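Local coordinates for protein sulfoquinovosidase (Escherichia coli, PDB 5AEG) that hydrolyses sulfoquinovosyl diacylglycerides and simple sulfoquinovosides such as sulfoquinovosyl glycerol, releasing sulfoquinovose for use as a carbon and sulfur source, at residues A[115-120]-A[220-225]; A[199-204]-A[215-220]; A[566-571]-A[673-678]; A[559-564]-A[656-661]. One frame throughout, in Å; residues are numbered along the deposited sequence.

Contact 1: residues A[115-120]-A[220-225]; sequences NRIWLR and DKATLR
I117 reaches across from strand 116-120 to the start of strand 221-225. CB and the CG2 branch stay back from the second strand, CG2 lying anti to the backbone N. CG1 sits beside that N (chi1 -71°), which sends CD1 out as the probe. CD1 meets backbone first, with K221 N at 3.6 Å from I117 CD1 and D220 C at 3.7 Å from the same methyl. A222 then adds its CB, 4.2 Å from I117 CD1. Further along, L119 and L224 approach tip to tip, L119 CD2 lying 4.0 Å from L224 CD2. The two strands run 8.3 Å apart at closest, their directions 36° from each other, so they face one another across layers and do not pair. L217 and L215, on the neighbouring strand 212-217, pack against I117, A222 and L224. At the other end the chains close up, N115 CA to D220 N being 3.9 Å. There N115 and R116 form a classic beta bulge opposite G42. The polar ends go elsewhere: N115 OD1 accepts from G44, D220 OD2 from Q108, and R116 makes a salt bridge with D59. Across the interface itself the contact is methyl against methyl and methyl against peptide, so burial and fit, not directed bonds, hold these two strands of what is probably one N-terminal, galactose mutarotase-like beta domain face to face.

Contact 2: residues A[199-204]-A[215-220]; sequences NSCYMN and LALWED
N204 and A216 form a hydrogen-bonded antiparallel pair: N204 N gives to A216 O at 2.9 Å, and A216 N returns the bond to N204 O. Beyond them W218 N gives to Y202 O at 3.0 Å, after the regular strand has ended. N199 ND2 donates to E219 OE1 at 3.0 Å, coming from above the carboxylate plane, with amide and carboxylate 82° apart. A stronger partner of the same amide is K221 O. The E219 carboxylate also receives a bond from a water, 2.6 Å from E219 OE1, that accepts from S200 N.

M203 and L217, a non-hydrogen-bonded pair, lie side by side and point the same way, M203 SD 3.9 Å from L217 CD2. On the other face, Y202 swings its ring over W218 with CG anti to the backbone N (chi1 179°). Its CD1 sits over the middle of the indole, above the CD2-CE2 bond the two rings share, the planes an oblique 36° apart and Y202 CD1 only 3.2 Å from W218 CE2. R116 makes a cation-pi contact with the indole too, so putting an alanine at W218 would probably bare the face of the Y202 ring that the indole covers and leave the arginine without its aromatic partner. The whole is the base of a beta hairpin, strands 203-206 and 212-217, in the N-terminal beta-rich domain of a family 31 glycoside hydrolase.

Contact 3: residues A[566-571]-A[673-678]; sequences TTLKPY and ASLKSI
T567 is the hub of this small interface, meeting L675, S674 and I678 with different branches. The buried part is apolar and inward. T567 CG2 stands 4.0 Å from L675 CD2, the two side chains running antiparallel alongside each other, and behind them L568 CD2 comes to 4.4 Å from L675 CD1. L568 is buried and leans as well on F672, F530 and I613, so this inner side is filled from several directions. The threonine's rotation sorts its branches: OG1 lies beside the backbone N (chi1 -59°), where it bonds back to T563 O in the preceding helical turn, and CG2 is left to face L675.

Here the chain's C-terminal tail meets the end of a barrel-domain helix. Helix 552-567 follows the last strand of the (beta/alpha)8 barrel of this family 31 enzyme, its successor 569-582 begins nearby, and the tail beyond helix 669-673 lies against their junction.

Outward, S674 and I678 are less buried and touch T567 through single atoms. S674 OG is 3.9 Å from T567 CG2, though that hydroxyl is spent on L671 O. I678, the last residue modelled, lays CD1 3.5 Å from T567 OG1. The tail is tied partly to itself: K676 folds back, its NZ bonding A673 O at 3.0 Å, and S677 OG reaches S674 O at 3.2 Å. S677 is exposed.

Contact 4: residues A[559-564]-A[656-661]; sequences ARMTTV and GKPPVF
R560 stretches straight off its helix, CG anti to the backbone N (chi1 170°) and the chain extended as far as NE, which carries the guanidinium to the carbonyl of G656. Next to it M561 does the reverse, folding at chi2 (-47°) and again at chi3, so that its thioether curls back over the same loop. The arginine grips side-on: NE donates to G656 O at 2.9 Å, and R560 NH2 gives to G656 O at 3.0 Å. The oxygen lies at the edge of the guanidinium, close to its plane, whereas both nitrogens come to one face of the carbonyl. M561 SD packs 3.8 Å from G656 O, and its methyl ends against the proline ring, M561 CE to P658 CD being 4.2 Å. K657 crosses the arginine at about a right angle, R560 NH2 lying 3.9 Å from K657 CG. A side chain at G656 would be pressed against R560 NE and, at a phi of 94°, against the preceding carbonyl. D526 accepts from G656 N, fixing the other side of this buried glycine. Exchanging R560 for a leucine would probably leave G656 O without both these donors and the loop held to the helix here mainly by M561 packing. Chemically, a guanidinium cation gives two N-H groups to one neutral carbonyl oxygen; the paired donors would tend to polarise it, joining barrel-domain helix to C-terminal-domain loop by charge and dipole.

How the contacts relate
From the N terminus, the chain first lays down 115-120, whose partner 220-225 arrives about a hundred residues later; that long loop encloses the short one closed by contact 2. The two meet at D220, which they share, and strand 116-122 pairs with 212-217, so the hairpin lines up with the layers contact 1 presses together in the N-terminal domain. Both loops are finished before 559-564 begins. Contacts 3 and 4 then cross: 559-564 and 566-571 come first, and 656-661 and 673-678 answer in the same order. Both use helix 552-567, tying C-terminal segments to the barrel. Centres of the two groups lie 44 to 50 Å apart, on opposite sides of the chain's centre.

Contact 1: residues A[115-120]-A[220-225]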
loop_
_atom_site.group_PDB
_atom_site.type_symbol
_atom_site.label_atom_id
_atom_site.label_comp_id
_atom_site.label_asym_id
_atom_site.label_seq_id
_atom_site.Cartn_x
_atom_site.Cartn_y
_atom_site.Cartn_z
ATOM N N ASN A 115 3.545 24.343 -16.811
ATOM C CA ASN A 115 3.239 23.336 -15.762
ATOM C C ASN A 115 3.274 21.862 -16.195
ATOM O O ASN A 115 2.549 21.013 -15.629
ATOM C CB ASN A 115 1.895 23.677 -15.159
ATOM C CG ASN A 115 0.739 23.456 -16.110
ATOM O OD1 ASN A 115 0.876 23.332 -17.350
ATOM N ND2 ASN A 115 -0.428 23.303 -15.519
ATOM N N ARG A 116 4.067 21.569 -17.208
ATOM C CA ARG A 116 4.348 20.217 -17.694
ATOM C C ARG A 116 5.871 20.018 -17.866
ATOM O O ARG A 116 6.585 20.947 -18.332
ATOM C CB ARG A 116 3.674 19.903 -19.012
ATOM C CG ARG A 116 2.142 20.003 -18.984
ATOM C CD ARG A 116 1.527 18.781 -18.294
ATOM N NE ARG A 116 0.061 18.849 -18.116
ATOM C CZ ARG A 116 -0.595 19.408 -17.084
ATOM N NH1 ARG A 116 -0.002 20.029 -16.098
ATOM N NH2 ARG A 116 -1.913 19.382 -17.097
ATOM N N ILE A 117 6.359 18.867 -17.410
ATOM C CA ILE A 117 7.726 18.494 -17.606
ATOM C C ILE A 117 7.680 17.035 -18.108
ATOM O O ILE A 117 6.903 16.179 -17.595
ATOM C CB ILE A 117 8.580 18.592 -16.304
ATOM C CG1 ILE A 117 8.860 20.003 -15.833
ATOM C CG2 ILE A 117 9.840 17.691 -16.434
ATOM C CD1 ILE A 117 9.150 20.107 -14.307
ATOM N N TRP A 118 8.516 16.717 -19.084
ATOM C CA TRP A 118 8.826 15.320 -19.445
ATOM C C TRP A 118 10.321 15.152 -19.407
ATOM O O TRP A 118 11.039 15.893 -20.115
ATOM C CB TRP A 118 8.342 14.957 -20.822
ATOM C CG TRP A 118 6.892 15.082 -21.116
ATOM C CD1 TRP A 118 5.987 14.012 -21.260
ATOM C CD2 TRP A 118 6.115 16.283 -21.332
ATOM N NE1 TRP A 118 4.742 14.501 -21.527
ATOM C CE2 TRP A 118 4.776 15.873 -21.602
ATOM C CE3 TRP A 118 6.413 17.638 -21.367
ATOM C CZ2 TRP A 118 3.772 16.767 -21.914
ATOM C CZ3 TRP A 118 5.418 18.520 -21.640
ATOM C CH2 TRP A 118 4.095 18.085 -21.925
ATOM N N LEU A 119 10.834 14.221 -18.582
ATOM C CA LEU A 119 12.241 13.987 -18.463
ATOM C C LEU A 119 12.536 12.554 -18.751
ATOM O O LEU A 119 11.889 11.686 -18.159
ATOM C CB LEU A 119 12.674 14.339 -17.055
ATOM C CG LEU A 119 14.135 14.024 -16.682
ATOM C CD1 LEU A 119 15.127 15.008 -17.342
ATOM C CD2 LEU A 119 14.319 14.105 -15.172
ATOM N N ARG A 120 13.490 12.295 -19.659
ATOM C CA ARG A 120 13.973 10.946 -19.951
ATOM C C ARG A 120 15.266 10.616 -19.207
ATOM O O ARG A 120 16.292 11.353 -19.209
ATOM C CB ARG A 120 14.093 10.629 -21.462
ATOM C CG ARG A 120 12.867 10.921 -22.275
ATOM C CD ARG A 120 12.999 10.543 -23.715
ATOM N NE ARG A 120 11.704 10.610 -24.350
ATOM C CZ ARG A 120 11.527 10.344 -25.643
ATOM N NH1 ARG A 120 12.549 10.044 -26.410
ATOM N NH2 ARG A 120 10.339 10.394 -26.178
ATOM N N ASP A 220 5.683 22.708 -12.739
ATOM C CA ASP A 220 6.756 23.511 -13.293
ATOM C C ASP A 220 8.082 23.312 -12.683
ATOM O O ASP A 220 9.079 23.930 -13.138
ATOM C CB ASP A 220 6.351 24.999 -13.098
ATOM C CG ASP A 220 6.310 25.378 -11.617
ATOM O OD1 ASP A 220 5.454 24.848 -10.886
ATOM O OD2 ASP A 220 7.201 26.084 -11.132
ATOM N N LYS A 221 8.191 22.435 -11.673
ATOM C CA LYS A 221 9.460 22.132 -11.070
ATOM C C LYS A 221 9.477 20.670 -10.693
ATOM O O LYS A 221 8.415 20.039 -10.550
ATOM C CB LYS A 221 9.654 22.991 -9.832
ATOM C CG LYS A 221 8.798 22.646 -8.601
ATOM C CD LYS A 221 8.671 23.796 -7.583
ATOM C CE LYS A 221 8.868 23.395 -6.120
ATOM N NZ LYS A 221 7.909 22.412 -5.527
ATOM N N ALA A 222 10.665 20.121 -10.551
ATOM C CA ALA A 222 10.810 18.738 -10.071
ATOM C C ALA A 222 12.083 18.550 -9.309
ATOM O O ALA A 222 13.127 19.103 -9.688
ATOM C CB ALA A 222 10.781 17.829 -11.244
ATOM N N THR A 223 12.033 17.725 -8.274
ATOM C CA THR A 223 13.221 17.335 -7.539
ATOM C C THR A 223 13.282 15.817 -7.466
ATOM O O THR A 223 12.319 15.204 -6.939
ATOM C CB THR A 223 13.132 17.858 -6.124
ATOM O OG1 THR A 223 13.078 19.307 -6.162
ATOM C CG2 THR A 223 14.328 17.405 -5.346
ATOM N N LEU A 224 14.368 15.251 -7.974
ATOM C CA LEU A 224 14.581 13.803 -8.005
ATOM C C LEU A 224 15.872 13.455 -7.248
ATOM O O LEU A 224 16.878 14.143 -7.393
ATOM C CB LEU A 224 14.758 13.317 -9.442
ATOM C CG LEU A 224 13.697 13.686 -10.458
ATOM C CD1 LEU A 224 13.960 15.083 -11.055
ATOM C CD2 LEU A 224 13.592 12.620 -11.539
ATOM N N ARG A 225 15.870 12.364 -6.514
ATOM C CA ARG A 225 17.057 11.923 -5.764
ATOM C C ARG A 225 17.326 10.507 -6.125
ATOM O O ARG A 225 16.385 9.725 -6.282
ATOM C CB ARG A 225 16.773 11.917 -4.289
ATOM C CG ARG A 225 16.876 13.269 -3.593
ATOM C CD ARG A 225 16.164 13.156 -2.228
ATOM N NE ARG A 225 15.332 14.313 -2.008
ATOM C CZ ARG A 225 15.822 15.483 -1.656
ATOM N NH1 ARG A 225 17.117 15.600 -1.424
ATOM N NH2 ARG A 225 15.023 16.509 -1.526
#

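Contact 2: residues A[199-204]-A[215-220]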
loop_
_atom_site.group_PDB
_atom_site.type_symbol
_atom_site.label_atom_id
_atom_site.label_comp_id
_atom_site.label_asym_id
_atom_site.label_seq_id
_atom_site.Cartn_x
_atom_site.Cartn_y
_atom_site.Cartn_z
ATOM N N ASN A 199 7.928 15.512 -5.652
ATOM C CA ASN A 199 6.633 16.155 -5.903
ATOM C C ASN A 199 5.400 15.300 -5.502
ATOM O O ASN A 199 5.496 14.063 -5.425
ATOM C CB ASN A 199 6.546 16.346 -7.389
ATOM C CG ASN A 199 7.673 17.202 -7.966
ATOM O OD1 ASN A 199 8.868 16.912 -7.754
ATOM N ND2 ASN A 199 7.266 18.222 -8.784
ATOM N N SER A 200 4.241 15.926 -5.369
ATOM C CA SER A 200 2.958 15.204 -5.160
ATOM C C SER A 200 1.917 15.510 -6.219
ATOM O O SER A 200 0.776 15.098 -6.128
ATOM C CB SER A 200 2.440 15.445 -3.749
ATOM O OG SER A 200 2.062 16.802 -3.636
ATOM N N CYS A 201 2.293 16.222 -7.272
ATOM C CA CYS A 201 1.449 16.413 -8.433
ATOM C C CYS A 201 1.135 15.122 -9.153
ATOM O O CYS A 201 1.821 14.112 -8.895
ATOM C CB CYS A 201 2.110 17.414 -9.420
ATOM S SG CYS A 201 3.744 16.858 -9.995
ATOM N N TYR A 202 0.141 15.130 -10.075
ATOM C CA TYR A 202 -0.026 14.042 -11.030
ATOM C C TYR A 202 1.298 13.741 -11.690
ATOM O O TYR A 202 2.008 14.693 -12.091
ATOM C CB TYR A 202 -1.049 14.392 -12.073
ATOM C CG TYR A 202 -1.244 13.301 -13.090
ATOM C CD1 TYR A 202 -0.439 13.220 -14.196
ATOM C CD2 TYR A 202 -2.186 12.228 -12.879
ATOM C CE1 TYR A 202 -0.594 12.241 -15.139
ATOM C CE2 TYR A 202 -2.330 11.227 -13.842
ATOM C CZ TYR A 202 -1.538 11.235 -14.952
ATOM O OH TYR A 202 -1.727 10.272 -15.898
ATOM N N MET A 203 1.643 12.460 -11.821
ATOM C CA MET A 203 2.834 12.037 -12.595
ATOM C C MET A 203 2.472 10.784 -13.329
ATOM O O MET A 203 1.536 10.121 -12.971
ATOM C CB MET A 203 4.016 11.787 -11.633
ATOM C CG MET A 203 4.562 13.051 -11.027
ATOM S SD MET A 203 6.015 12.739 -9.960
ATOM C CE MET A 203 5.275 13.005 -8.442
ATOM N N ASN A 204 3.199 10.476 -14.374
ATOM C CA ASN A 204 3.078 9.298 -15.120
ATOM C C ASN A 204 4.494 8.783 -15.370
ATOM O O ASN A 204 5.301 9.475 -16.015
ATOM C CB ASN A 204 2.388 9.537 -16.465
ATOM C CG ASN A 204 2.135 8.233 -17.215
ATOM O OD1 ASN A 204 2.906 7.314 -17.139
ATOM N ND2 ASN A 204 1.089 8.179 -17.957
ATOM N N LEU A 215 9.536 10.163 -17.390
ATOM C CA LEU A 215 8.815 10.626 -16.246
ATOM C C LEU A 215 8.116 11.930 -16.604
ATOM O O LEU A 215 8.795 12.962 -16.876
ATOM C CB LEU A 215 9.762 10.857 -15.122
ATOM C CG LEU A 215 10.782 9.739 -14.799
ATOM C CD1 LEU A 215 11.499 10.143 -13.528
ATOM C CD2 LEU A 215 10.136 8.423 -14.627
ATOM N N ALA A 216 6.801 11.894 -16.585
ATOM C CA ALA A 216 5.953 13.045 -16.835
ATOM C C ALA A 216 5.413 13.620 -15.537
ATOM O O ALA A 216 4.870 12.874 -14.687
ATOM C CB ALA A 216 4.857 12.714 -17.790
ATOM N N LEU A 217 5.602 14.938 -15.348
ATOM C CA LEU A 217 5.097 15.622 -14.187
ATOM C C LEU A 217 4.157 16.772 -14.589
ATOM O O LEU A 217 4.425 17.510 -15.561
ATOM C CB LEU A 217 6.202 16.223 -13.295
ATOM C CG LEU A 217 7.253 15.333 -12.693
ATOM C CD1 LEU A 217 8.385 15.170 -13.629
ATOM C CD2 LEU A 217 7.718 15.936 -11.393
ATOM N N TRP A 218 3.087 16.947 -13.817
ATOM C CA TRP A 218 2.185 18.088 -13.994
ATOM C C TRP A 218 2.579 19.171 -13.024
ATOM O O TRP A 218 1.833 19.529 -12.097
ATOM C CB TRP A 218 0.740 17.680 -13.810
ATOM C CG TRP A 218 0.274 16.835 -14.923
ATOM C CD1 TRP A 218 1.044 16.236 -15.849
ATOM C CD2 TRP A 218 -1.076 16.373 -15.160
ATOM N NE1 TRP A 218 0.271 15.544 -16.735
ATOM C CE2 TRP A 218 -1.036 15.571 -16.295
ATOM C CE3 TRP A 218 -2.312 16.628 -14.556
ATOM C CZ2 TRP A 218 -2.191 15.000 -16.852
ATOM C CZ3 TRP A 218 -3.469 16.035 -15.094
ATOM C CH2 TRP A 218 -3.397 15.253 -16.230
ATOM N N GLU A 219 3.784 19.681 -13.181
ATOM C CA GLU A 219 4.260 20.782 -12.366
ATOM C C GLU A 219 5.382 21.487 -13.164
ATOM O O GLU A 219 5.850 20.977 -14.174
ATOM C CB GLU A 219 4.780 20.331 -11.010
ATOM C CG GLU A 219 4.621 21.358 -9.909
ATOM C CD GLU A 219 4.700 20.819 -8.506
ATOM O OE1 GLU A 219 4.618 19.572 -8.241
ATOM O OE2 GLU A 219 4.851 21.681 -7.615
ATOM N N ASP A 220 5.683 22.708 -12.739
ATOM C CA ASP A 220 6.756 23.511 -13.293
ATOM C C ASP A 220 8.082 23.312 -12.683
ATOM O O ASP A 220 9.079 23.930 -13.138
ATOM C CB ASP A 220 6.351 24.999 -13.098
ATOM C CG ASP A 220 6.310 25.378 -11.617
ATOM O OD1 ASP A 220 5.454 24.848 -10.886
ATOM O OD2 ASP A 220 7.201 26.084 -11.132
HETATM O O HOH W 1 4.446 18.698 -5.774
#

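Contact 3: residues A[566-571]-A[673-678]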
loop_
_atom_site.group_PDB
_atom_site.type_symbol
_atom_site.label_atom_id
_atom_site.label_comp_id
_atom_site.label_asym_id
_atom_site.label_seq_id
_atom_site.Cartn_x
_atom_site.Cartn_y
_atom_site.Cartn_z
ATOM N N THR A 566 0.890 -18.987 14.830
ATOM C CA THR A 566 1.416 -18.692 16.172
ATOM C C THR A 566 2.736 -19.471 16.440
ATOM O O THR A 566 3.618 -18.948 17.090
ATOM C CB THR A 566 0.424 -18.936 17.332
ATOM O OG1 THR A 566 -0.058 -20.280 17.291
ATOM C CG2 THR A 566 -0.730 -17.948 17.221
ATOM N N THR A 567 2.879 -20.640 15.835
ATOM C CA THR A 567 4.123 -21.397 15.949
ATOM C C THR A 567 5.324 -20.619 15.346
ATOM O O THR A 567 6.457 -20.641 15.882
ATOM C CB THR A 567 4.012 -22.731 15.301
ATOM O OG1 THR A 567 2.944 -23.483 15.906
ATOM C CG2 THR A 567 5.363 -23.544 15.434
ATOM N N LEU A 568 5.061 -19.872 14.259
ATOM C CA LEU A 568 6.072 -19.031 13.665
ATOM C C LEU A 568 6.430 -17.776 14.400
ATOM O O LEU A 568 7.388 -17.100 13.968
ATOM C CB LEU A 568 5.667 -18.668 12.233
ATOM C CG LEU A 568 5.474 -19.809 11.253
ATOM C CD1 LEU A 568 4.930 -19.206 9.984
ATOM C CD2 LEU A 568 6.804 -20.439 10.940
ATOM N N LYS A 569 5.723 -17.421 15.488
ATOM C CA LYS A 569 5.935 -16.185 16.196
ATOM C C LYS A 569 7.397 -15.708 16.327
ATOM O O LYS A 569 7.708 -14.562 15.993
ATOM C CB LYS A 569 5.232 -16.141 17.523
ATOM C CG LYS A 569 5.543 -14.966 18.430
ATOM C CD LYS A 569 4.655 -14.907 19.660
ATOM C CE LYS A 569 4.843 -13.605 20.402
ATOM N NZ LYS A 569 4.000 -13.684 21.600
ATOM N N PRO A 570 8.287 -16.569 16.840
ATOM C CA PRO A 570 9.621 -16.010 17.107
ATOM C C PRO A 570 10.367 -15.701 15.818
ATOM O O PRO A 570 11.159 -14.761 15.766
ATOM C CB PRO A 570 10.322 -17.134 17.963
ATOM C CG PRO A 570 9.549 -18.331 17.615
ATOM C CD PRO A 570 8.128 -17.908 17.420
ATOM N N TYR A 571 10.087 -16.455 14.772
ATOM C CA TYR A 571 10.687 -16.252 13.471
ATOM C C TYR A 571 10.182 -14.940 12.834
ATOM O O TYR A 571 10.979 -14.101 12.397
ATOM C CB TYR A 571 10.378 -17.427 12.553
ATOM C CG TYR A 571 10.848 -17.283 11.156
ATOM C CD1 TYR A 571 12.216 -17.342 10.842
ATOM C CD2 TYR A 571 9.970 -17.001 10.125
ATOM C CE1 TYR A 571 12.681 -17.229 9.578
ATOM C CE2 TYR A 571 10.436 -16.875 8.821
ATOM C CZ TYR A 571 11.789 -16.994 8.542
ATOM O OH TYR A 571 12.221 -16.851 7.258
ATOM N N ALA A 673 10.331 -27.805 11.035
ATOM C CA ALA A 673 10.005 -29.200 10.961
ATOM C C ALA A 673 8.778 -29.599 11.882
ATOM O O ALA A 673 8.082 -30.562 11.642
ATOM C CB ALA A 673 11.243 -30.031 11.350
ATOM N N SER A 674 8.553 -28.851 12.893
ATOM C CA SER A 674 7.457 -29.077 13.824
ATOM C C SER A 674 6.062 -28.715 13.252
ATOM O O SER A 674 5.058 -29.182 13.750
ATOM C CB SER A 674 7.717 -28.299 15.096
ATOM O OG SER A 674 7.310 -26.929 15.084
ATOM N N LEU A 675 6.007 -27.963 12.157
ATOM C CA LEU A 675 4.734 -27.496 11.528
ATOM C C LEU A 675 3.800 -28.604 11.077
ATOM O O LEU A 675 2.593 -28.567 11.381
ATOM C CB LEU A 675 5.020 -26.587 10.313
ATOM C CG LEU A 675 5.692 -25.250 10.626
ATOM C CD1 LEU A 675 5.953 -24.463 9.343
ATOM C CD2 LEU A 675 4.862 -24.426 11.562
ATOM N N LYS A 676 4.354 -29.582 10.419
ATOM C CA LYS A 676 3.605 -30.669 9.918
ATOM C C LYS A 676 2.895 -31.580 10.978
ATOM O O LYS A 676 1.932 -32.266 10.645
ATOM C CB LYS A 676 4.516 -31.536 9.070
ATOM C CG LYS A 676 5.274 -32.556 9.856
ATOM C CD LYS A 676 6.029 -33.467 8.927
ATOM C CE LYS A 676 7.172 -32.782 8.190
ATOM N NZ LYS A 676 8.129 -32.086 9.104
ATOM N N SER A 677 3.349 -31.611 12.208
ATOM C CA SER A 677 2.644 -32.425 13.190
ATOM C C SER A 677 1.652 -31.596 14.022
ATOM O O SER A 677 1.103 -32.082 14.982
ATOM C CB SER A 677 3.661 -33.149 14.064
ATOM O OG SER A 677 4.563 -32.219 14.577
ATOM N N ILE A 678 1.410 -30.341 13.662
ATOM C CA ILE A 678 0.401 -29.527 14.362
ATOM C C ILE A 678 -0.936 -30.189 14.235
ATOM O O ILE A 678 -1.271 -30.518 13.129
ATOM C CB ILE A 678 0.357 -28.088 13.752
ATOM C CG1 ILE A 678 1.364 -27.197 14.515
ATOM C CG2 ILE A 678 -1.050 -27.468 13.735
ATOM C CD1 ILE A 678 1.846 -26.013 13.719
#

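Contact 4: residues A[559-564]-A[656-661]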
loop_
_atom_site.group_PDB
_atom_site.type_symbol
_atom_site.label_atom_id
_atom_site.label_comp_id
_atom_site.label_asym_id
_atom_site.label_seq_id
_atom_site.Cartn_x
_atom_site.Cartn_y
_atom_site.Cartn_z
ATOM N N ALA A 559 -8.521 -23.114 13.284
ATOM C CA ALA A 559 -7.745 -23.637 14.442
ATOM C C ALA A 559 -6.324 -24.119 13.944
ATOM O O ALA A 559 -5.331 -23.693 14.476
ATOM C CB ALA A 559 -8.496 -24.744 15.208
ATOM N N ARG A 560 -6.285 -24.883 12.876
ATOM C CA ARG A 560 -5.026 -25.421 12.335
ATOM C C ARG A 560 -4.099 -24.318 11.857
ATOM O O ARG A 560 -2.945 -24.261 12.255
ATOM C CB ARG A 560 -5.313 -26.405 11.209
ATOM C CG ARG A 560 -4.081 -26.895 10.373
ATOM C CD ARG A 560 -4.473 -27.576 9.043
ATOM N NE ARG A 560 -3.291 -27.884 8.230
ATOM C CZ ARG A 560 -2.393 -28.838 8.520
ATOM N NH1 ARG A 560 -2.565 -29.648 9.544
ATOM N NH2 ARG A 560 -1.312 -29.009 7.771
ATOM N N MET A 561 -4.630 -23.367 11.073
ATOM C CA MET A 561 -3.734 -22.360 10.477
ATOM C C MET A 561 -3.367 -21.277 11.395
ATOM O O MET A 561 -2.242 -20.730 11.267
ATOM C CB MET A 561 -4.300 -21.818 9.119
ATOM C CG MET A 561 -4.666 -22.908 8.111
ATOM S SD MET A 561 -3.427 -24.206 7.868
ATOM C CE MET A 561 -2.144 -23.269 7.049
ATOM N N THR A 562 -4.225 -20.937 12.368
ATOM C CA THR A 562 -3.775 -20.047 13.422
ATOM C C THR A 562 -2.725 -20.691 14.324
ATOM O O THR A 562 -1.887 -19.970 14.871
ATOM C CB THR A 562 -4.904 -19.429 14.281
ATOM O OG1 THR A 562 -5.651 -20.451 14.953
ATOM C CG2 THR A 562 -5.848 -18.648 13.383
ATOM N N THR A 563 -2.781 -22.008 14.474
ATOM C CA THR A 563 -1.701 -22.679 15.220
ATOM C C THR A 563 -0.410 -22.654 14.411
ATOM O O THR A 563 0.631 -22.485 14.979
ATOM C CB THR A 563 -2.110 -24.104 15.580
ATOM O OG1 THR A 563 -3.279 -24.011 16.350
ATOM C CG2 THR A 563 -1.095 -24.745 16.412
ATOM N N VAL A 564 -0.507 -22.837 13.111
ATOM C CA VAL A 564 0.675 -22.652 12.206
ATOM C C VAL A 564 1.230 -21.265 12.483
ATOM O O VAL A 564 2.420 -21.105 12.783
ATOM C CB VAL A 564 0.327 -22.929 10.761
ATOM C CG1 VAL A 564 1.428 -22.514 9.803
ATOM C CG2 VAL A 564 -0.047 -24.445 10.582
ATOM N N GLY A 656 -5.128 -26.379 3.542
ATOM C CA GLY A 656 -4.441 -26.605 4.821
ATOM C C GLY A 656 -2.940 -27.026 4.667
ATOM O O GLY A 656 -2.191 -27.058 5.659
ATOM N N LYS A 657 -2.540 -27.390 3.456
ATOM C CA LYS A 657 -1.115 -27.724 3.118
ATOM C C LYS A 657 -0.652 -26.849 1.938
ATOM O O LYS A 657 -0.393 -27.332 0.841
ATOM C CB LYS A 657 -1.016 -29.215 2.808
ATOM C CG LYS A 657 -1.342 -30.025 4.024
ATOM C CD LYS A 657 -1.291 -31.528 3.812
ATOM C CE LYS A 657 -1.773 -32.175 5.101
ATOM N NZ LYS A 657 -1.465 -33.612 5.018
ATOM N N PRO A 658 -0.545 -25.535 2.192
ATOM C CA PRO A 658 -0.222 -24.580 1.114
ATOM C C PRO A 658 1.224 -24.831 0.628
ATOM O O PRO A 658 2.023 -25.450 1.339
ATOM C CB PRO A 658 -0.263 -23.247 1.782
ATOM C CG PRO A 658 -0.183 -23.492 3.255
ATOM C CD PRO A 658 -0.869 -24.843 3.415
ATOM N N PRO A 659 1.549 -24.332 -0.549
ATOM C CA PRO A 659 2.915 -24.637 -1.085
ATOM C C PRO A 659 3.947 -23.766 -0.421
ATOM O O PRO A 659 4.065 -22.557 -0.779
ATOM C CB PRO A 659 2.774 -24.348 -2.570
ATOM C CG PRO A 659 1.291 -24.351 -2.845
ATOM C CD PRO A 659 0.705 -23.738 -1.594
ATOM N N VAL A 660 4.545 -24.323 0.652
ATOM C CA VAL A 660 5.435 -23.641 1.538
ATOM C C VAL A 660 6.672 -24.530 1.675
ATOM O O VAL A 660 6.538 -25.715 1.967
ATOM C CB VAL A 660 4.810 -23.400 2.940
ATOM C CG1 VAL A 660 5.831 -22.848 3.913
ATOM C CG2 VAL A 660 3.597 -22.411 2.861
ATOM N N PHE A 661 7.853 -23.953 1.476
ATOM C CA PHE A 661 9.084 -24.691 1.589
ATOM C C PHE A 661 10.026 -23.929 2.475
ATOM O O PHE A 661 9.933 -22.699 2.579
ATOM C CB PHE A 661 9.707 -24.868 0.190
ATOM C CG PHE A 661 8.837 -25.499 -0.797
ATOM C CD1 PHE A 661 7.794 -24.793 -1.374
ATOM C CD2 PHE A 661 9.075 -26.810 -1.211
ATOM C CE1 PHE A 661 6.981 -25.412 -2.299
ATOM C CE2 PHE A 661 8.304 -27.399 -2.149
ATOM C CZ PHE A 661 7.232 -26.714 -2.683
#